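Local coordinates for protein R.Ecl18kI (Enterobacter cloacae, PDB 2GB7) that recognises the double-stranded DNA sequence 5'-CCNGG-3' as a type II restriction endonuclease and cleaves it before the first cytosine, at residues D43-A55 with L246-L258. The protein carries 1 engineered substitution. Sequence-based numbering, arbitrary orientation.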
loop_
_atom_site.group_PDB
_atom_site.type_symbol
_atom_site.label_atom_id
_atom_site.label_comp_id
_atom_site.label_asym_id
_atom_site.label_seq_id
_atom_site.Cartn_x
_atom_site.Cartn_y
_atom_site.Cartn_z
ATOM N N ASP F 43 9.769 34.106 -5.764
ATOM C CA ASP F 43 10.896 33.990 -4.839
ATOM C C ASP F 43 10.482 33.372 -3.513
ATOM O O ASP F 43 11.247 32.597 -2.919
ATOM C CB ASP F 43 11.567 35.348 -4.602
ATOM C CG ASP F 43 12.484 35.752 -5.734
ATOM O OD1 ASP F 43 12.769 34.939 -6.647
ATOM O OD2 ASP F 43 12.940 36.916 -5.709
ATOM N N TYR F 44 9.276 33.695 -3.044
ATOM C CA TYR F 44 8.776 33.089 -1.807
ATOM C C TYR F 44 8.789 31.556 -1.855
ATOM O O TYR F 44 9.245 30.902 -0.922
ATOM C CB TYR F 44 7.367 33.579 -1.430
ATOM C CG TYR F 44 6.806 32.737 -0.301
ATOM C CD1 TYR F 44 7.199 32.942 1.032
ATOM C CD2 TYR F 44 5.969 31.670 -0.578
ATOM C CE1 TYR F 44 6.715 32.102 2.055
ATOM C CE2 TYR F 44 5.483 30.842 0.425
ATOM C CZ TYR F 44 5.853 31.057 1.728
ATOM O OH TYR F 44 5.335 30.180 2.670
ATOM N N PHE F 45 8.268 31.009 -2.939
ATOM C CA PHE F 45 8.154 29.569 -3.084
ATOM C C PHE F 45 9.517 28.934 -3.317
ATOM O O PHE F 45 9.785 27.828 -2.869
ATOM C CB PHE F 45 7.193 29.260 -4.222
ATOM C CG PHE F 45 5.794 29.685 -3.922
ATOM C CD1 PHE F 45 4.947 28.835 -3.193
ATOM C CD2 PHE F 45 5.312 30.921 -4.340
ATOM C CE1 PHE F 45 3.644 29.234 -2.892
ATOM C CE2 PHE F 45 3.985 31.317 -4.047
ATOM C CZ PHE F 45 3.164 30.475 -3.307
ATOM N N LEU F 46 10.371 29.659 -4.030
ATOM C CA LEU F 46 11.688 29.168 -4.354
ATOM C C LEU F 46 12.470 29.026 -3.068
ATOM O O LEU F 46 13.217 28.057 -2.884
ATOM C CB LEU F 46 12.370 30.172 -5.305
ATOM C CG LEU F 46 13.746 29.880 -5.875
ATOM C CD1 LEU F 46 13.798 28.461 -6.453
ATOM C CD2 LEU F 46 14.041 30.922 -6.943
ATOM N N ASN F 47 12.284 29.983 -2.166
ATOM C CA ASN F 47 13.112 30.070 -0.981
ATOM C C ASN F 47 12.560 29.339 0.203
ATOM O O ASN F 47 13.340 28.913 1.053
ATOM C CB ASN F 47 13.382 31.529 -0.582
ATOM C CG ASN F 47 14.225 32.266 -1.591
ATOM O OD1 ASN F 47 15.080 31.685 -2.273
ATOM N ND2 ASN F 47 13.993 33.560 -1.693
ATOM N N ASN F 48 11.232 29.165 0.254
ATOM C CA ASN F 48 10.560 28.682 1.469
ATOM C C ASN F 48 9.704 27.441 1.214
ATOM O O ASN F 48 8.657 27.291 1.855
ATOM C CB ASN F 48 9.584 29.725 2.058
ATOM C CG ASN F 48 10.265 31.010 2.489
ATOM O OD1 ASN F 48 10.543 31.203 3.674
ATOM N ND2 ASN F 48 10.565 31.877 1.530
ATOM N N PRO F 49 10.142 26.530 0.354
ATOM C CA PRO F 49 9.220 25.399 0.085
ATOM C C PRO F 49 8.858 24.499 1.248
ATOM O O PRO F 49 7.699 24.065 1.403
ATOM C CB PRO F 49 9.910 24.652 -1.059
ATOM C CG PRO F 49 11.359 24.984 -0.922
ATOM C CD PRO F 49 11.407 26.389 -0.373
ATOM N N SER F 50 9.849 24.178 2.077
ATOM C CA SER F 50 9.562 23.259 3.189
ATOM C C SER F 50 8.544 23.835 4.146
ATOM O O SER F 50 7.639 23.147 4.611
ATOM C CB SER F 50 10.809 22.841 3.962
ATOM O OG SER F 50 11.692 22.089 3.152
ATOM N N GLU F 51 8.724 25.118 4.442
ATOM C CA GLU F 51 7.803 25.810 5.322
ATOM C C GLU F 51 6.403 25.853 4.754
ATOM O O GLU F 51 5.439 25.632 5.486
ATOM C CB GLU F 51 8.309 27.227 5.591
ATOM C CG GLU F 51 9.601 27.264 6.412
ATOM C CD GLU F 51 10.845 26.965 5.580
ATOM O OE1 GLU F 51 10.735 26.793 4.341
ATOM O OE2 GLU F 51 11.957 26.927 6.158
ATOM N N TYR F 52 6.302 26.152 3.463
ATOM C CA TYR F 52 5.031 26.216 2.782
ATOM C C TYR F 52 4.329 24.845 2.858
ATOM O O TYR F 52 3.147 24.749 3.220
ATOM C CB TYR F 52 5.224 26.705 1.344
ATOM C CG TYR F 52 4.163 26.225 0.412
ATOM C CD1 TYR F 52 2.960 26.929 0.245
ATOM C CD2 TYR F 52 4.340 25.036 -0.289
ATOM C CE1 TYR F 52 1.970 26.451 -0.608
ATOM C CE2 TYR F 52 3.356 24.545 -1.118
ATOM C CZ TYR F 52 2.202 25.270 -1.293
ATOM O OH TYR F 52 1.217 24.766 -2.099
ATOM N N ILE F 53 5.072 23.782 2.554
ATOM C CA ILE F 53 4.499 22.434 2.562
ATOM C C ILE F 53 3.942 22.049 3.934
ATOM O O ILE F 53 2.806 21.583 4.038
ATOM C CB ILE F 53 5.554 21.409 2.106
ATOM C CG1 ILE F 53 5.825 21.595 0.618
ATOM C CG2 ILE F 53 5.091 19.970 2.407
ATOM C CD1 ILE F 53 7.122 20.929 0.128
ATOM N N ILE F 54 4.715 22.288 4.987
ATOM C CA ILE F 54 4.280 21.940 6.348
ATOM C C ILE F 54 3.063 22.765 6.780
ATOM O O ILE F 54 2.127 22.210 7.370
ATOM C CB ILE F 54 5.443 22.097 7.380
ATOM C CG1 ILE F 54 6.592 21.129 7.057
ATOM C CG2 ILE F 54 4.965 21.886 8.859
ATOM C CD1 ILE F 54 6.224 19.659 7.229
ATOM N N ALA F 55 3.074 24.064 6.472
ATOM C CA ALA F 55 1.944 24.941 6.820
ATOM C C ALA F 55 0.702 24.497 6.061
ATOM O O ALA F 55 -0.377 24.423 6.639
ATOM C CB ALA F 55 2.274 26.412 6.528
ATOM N N LEU F 246 17.924 15.079 -0.403
ATOM C CA LEU F 246 17.831 16.516 -0.754
ATOM C C LEU F 246 16.663 17.123 -0.009
ATOM O O LEU F 246 15.776 16.413 0.468
ATOM C CB LEU F 246 17.575 16.695 -2.255
ATOM C CG LEU F 246 18.710 16.412 -3.248
ATOM C CD1 LEU F 246 18.235 16.757 -4.674
ATOM C CD2 LEU F 246 19.984 17.125 -2.912
ATOM N N THR F 247 16.663 18.446 0.091
ATOM C CA THR F 247 15.520 19.171 0.633
ATOM C C THR F 247 14.668 19.713 -0.501
ATOM O O THR F 247 15.145 19.833 -1.615
ATOM C CB THR F 247 15.976 20.372 1.462
ATOM O OG1 THR F 247 16.712 21.267 0.611
ATOM C CG2 THR F 247 16.822 19.892 2.615
ATOM N N PHE F 248 13.411 20.079 -0.219
ATOM C CA PHE F 248 12.605 20.772 -1.227
ATOM C C PHE F 248 13.295 22.028 -1.738
ATOM O O PHE F 248 13.135 22.392 -2.886
ATOM C CB PHE F 248 11.237 21.111 -0.679
ATOM C CG PHE F 248 10.400 19.893 -0.465
ATOM C CD1 PHE F 248 9.899 19.207 -1.552
ATOM C CD2 PHE F 248 10.173 19.397 0.808
ATOM C CE1 PHE F 248 9.100 18.035 -1.336
ATOM C CE2 PHE F 248 9.421 18.248 1.015
ATOM C CZ PHE F 248 8.901 17.572 -0.056
ATOM N N GLU F 249 14.066 22.666 -0.872
ATOM C CA GLU F 249 14.823 23.841 -1.298
ATOM C C GLU F 249 15.816 23.545 -2.431
ATOM O O GLU F 249 15.928 24.315 -3.396
ATOM C CB GLU F 249 15.513 24.427 -0.075
ATOM C CG GLU F 249 14.588 25.258 0.816
ATOM C CD GLU F 249 13.564 24.463 1.649
ATOM O OE1 GLU F 249 13.620 23.211 1.715
ATOM O OE2 GLU F 249 12.715 25.136 2.290
ATOM N N ASP F 250 16.532 22.427 -2.293
ATOM C CA ASP F 250 17.489 21.942 -3.272
ATOM C C ASP F 250 16.752 21.676 -4.579
ATOM O O ASP F 250 17.178 22.136 -5.665
ATOM C CB ASP F 250 18.136 20.641 -2.790
ATOM C CG ASP F 250 18.989 20.799 -1.555
ATOM O OD1 ASP F 250 19.565 21.900 -1.323
ATOM O OD2 ASP F 250 19.163 19.772 -0.836
ATOM N N MET F 251 15.644 20.944 -4.475
ATOM C CA MET F 251 14.836 20.587 -5.631
ATOM C C MET F 251 14.345 21.808 -6.383
ATOM O O MET F 251 14.424 21.853 -7.608
ATOM C CB MET F 251 13.643 19.705 -5.244
ATOM C CG MET F 251 12.947 19.168 -6.488
ATOM S SD MET F 251 11.543 18.128 -6.017
ATOM C CE MET F 251 10.366 19.377 -5.577
ATOM N N LEU F 252 13.821 22.799 -5.664
ATOM C CA LEU F 252 13.304 24.011 -6.309
ATOM C C LEU F 252 14.395 24.802 -7.023
ATOM O O LEU F 252 14.181 25.351 -8.106
ATOM C CB LEU F 252 12.568 24.889 -5.309
ATOM C CG LEU F 252 11.065 24.632 -5.227
ATOM C CD1 LEU F 252 10.360 25.157 -6.489
ATOM C CD2 LEU F 252 10.680 23.120 -5.029
ATOM N N GLN F 253 15.561 24.830 -6.422
ATOM C CA GLN F 253 16.688 25.509 -7.042
ATOM C C GLN F 253 17.029 24.823 -8.368
ATOM O O GLN F 253 17.220 25.486 -9.392
ATOM C CB GLN F 253 17.874 25.490 -6.106
ATOM C CG GLN F 253 19.018 26.316 -6.644
ATOM C CD GLN F 253 18.633 27.793 -6.862
ATOM O OE1 GLN F 253 17.927 28.398 -6.046
ATOM N NE2 GLN F 253 19.119 28.377 -7.965
ATOM N N SER F 254 17.065 23.493 -8.353
ATOM C CA SER F 254 17.342 22.736 -9.581
ATOM C C SER F 254 16.240 22.965 -10.620
ATOM O O SER F 254 16.526 23.178 -11.800
ATOM C CB SER F 254 17.473 21.250 -9.236
ATOM O OG SER F 254 18.650 21.078 -8.455
ATOM N N ALA F 255 14.981 22.993 -10.178
ATOM C CA ALA F 255 13.874 23.184 -11.120
ATOM C C ALA F 255 13.944 24.549 -11.750
ATOM O O ALA F 255 13.721 24.704 -12.949
ATOM C CB ALA F 255 12.510 22.997 -10.421
ATOM N N MET F 256 14.299 25.540 -10.942
ATOM C CA MET F 256 14.341 26.912 -11.407
ATOM C C MET F 256 15.466 27.043 -12.415
ATOM O O MET F 256 15.285 27.648 -13.479
ATOM C CB MET F 256 14.566 27.857 -10.239
ATOM C CG MET F 256 14.487 29.318 -10.631
ATOM S SD MET F 256 12.919 29.807 -11.377
ATOM C CE MET F 256 13.385 31.387 -12.108
ATOM N N GLU F 257 16.600 26.417 -12.117
ATOM C CA GLU F 257 17.742 26.501 -13.048
ATOM C C GLU F 257 17.418 25.848 -14.378
ATOM O O GLU F 257 17.759 26.411 -15.422
ATOM C CB GLU F 257 19.011 25.895 -12.455
ATOM C CG GLU F 257 19.517 26.652 -11.258
ATOM C CD GLU F 257 20.525 25.869 -10.424
ATOM O OE1 GLU F 257 20.661 24.628 -10.609
ATOM O OE2 GLU F 257 21.173 26.508 -9.571
ATOM N N LEU F 258 16.754 24.686 -14.349
ATOM C CA LEU F 258 16.382 23.999 -15.599
ATOM C C LEU F 258 15.302 24.767 -16.340
ATOM O O LEU F 258 15.333 24.849 -17.561
ATOM C CB LEU F 258 15.905 22.562 -15.350
ATOM C CG LEU F 258 16.975 21.546 -14.979
ATOM C CD1 LEU F 258 16.331 20.270 -14.446
ATOM C CD2 LEU F 258 17.925 21.232 -16.145
HETATM O O HOH W 1 15.507 26.987 -3.217
HETATM O O HOH W 2 13.606 26.925 3.896
#
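Glu249 reaches across to the first turn of helix 49-55 and grips Ser50 twice, an instance of a carboxylate from one helix taking up an amide in the first turn of another. The contact joins the N-terminal helices to the helix that follows the edge strand 245-247 of the PD-(D/E)XK nuclease core. Ser50 N donates to Glu249 OE2 at 3.0 Å, nearly straight at 162° but from above the carboxylate plane, while Ser50 OG gives its proton to the syn lone pair of Glu249 OE1. The same hydroxyl is also hydrogen-bonded to Val232 N, which fixes it with two polar partners. The acid's chain bends at chi2 and curls over the Pro49 ring, whose CD lies 3.2 Å from Glu249 OE2. Glu51 adds a nearby negative charge; a water 2.6 Å from Glu249 OE2 and 2.8 Å from Glu51 OE2 may ease the repulsion by bridging them. The largest share of the buried surface belongs to Leu46, in the last turn of helix 43-47. Its CG stands opposite the backbone N (chi1 -177°), which puts CD1 against Leu252 and Met256, 3.9 Å from Leu252 CB, while CD2 meets Met256 CG. Nearby, Phe248 packs its CB against Pro49 CB and presents its ring edge to Ser50 OG. One face of that ring receives a CH-pi contact, Ile53 CD1 lying 3.4 Å from the Phe248 centroid and 8° off the normal.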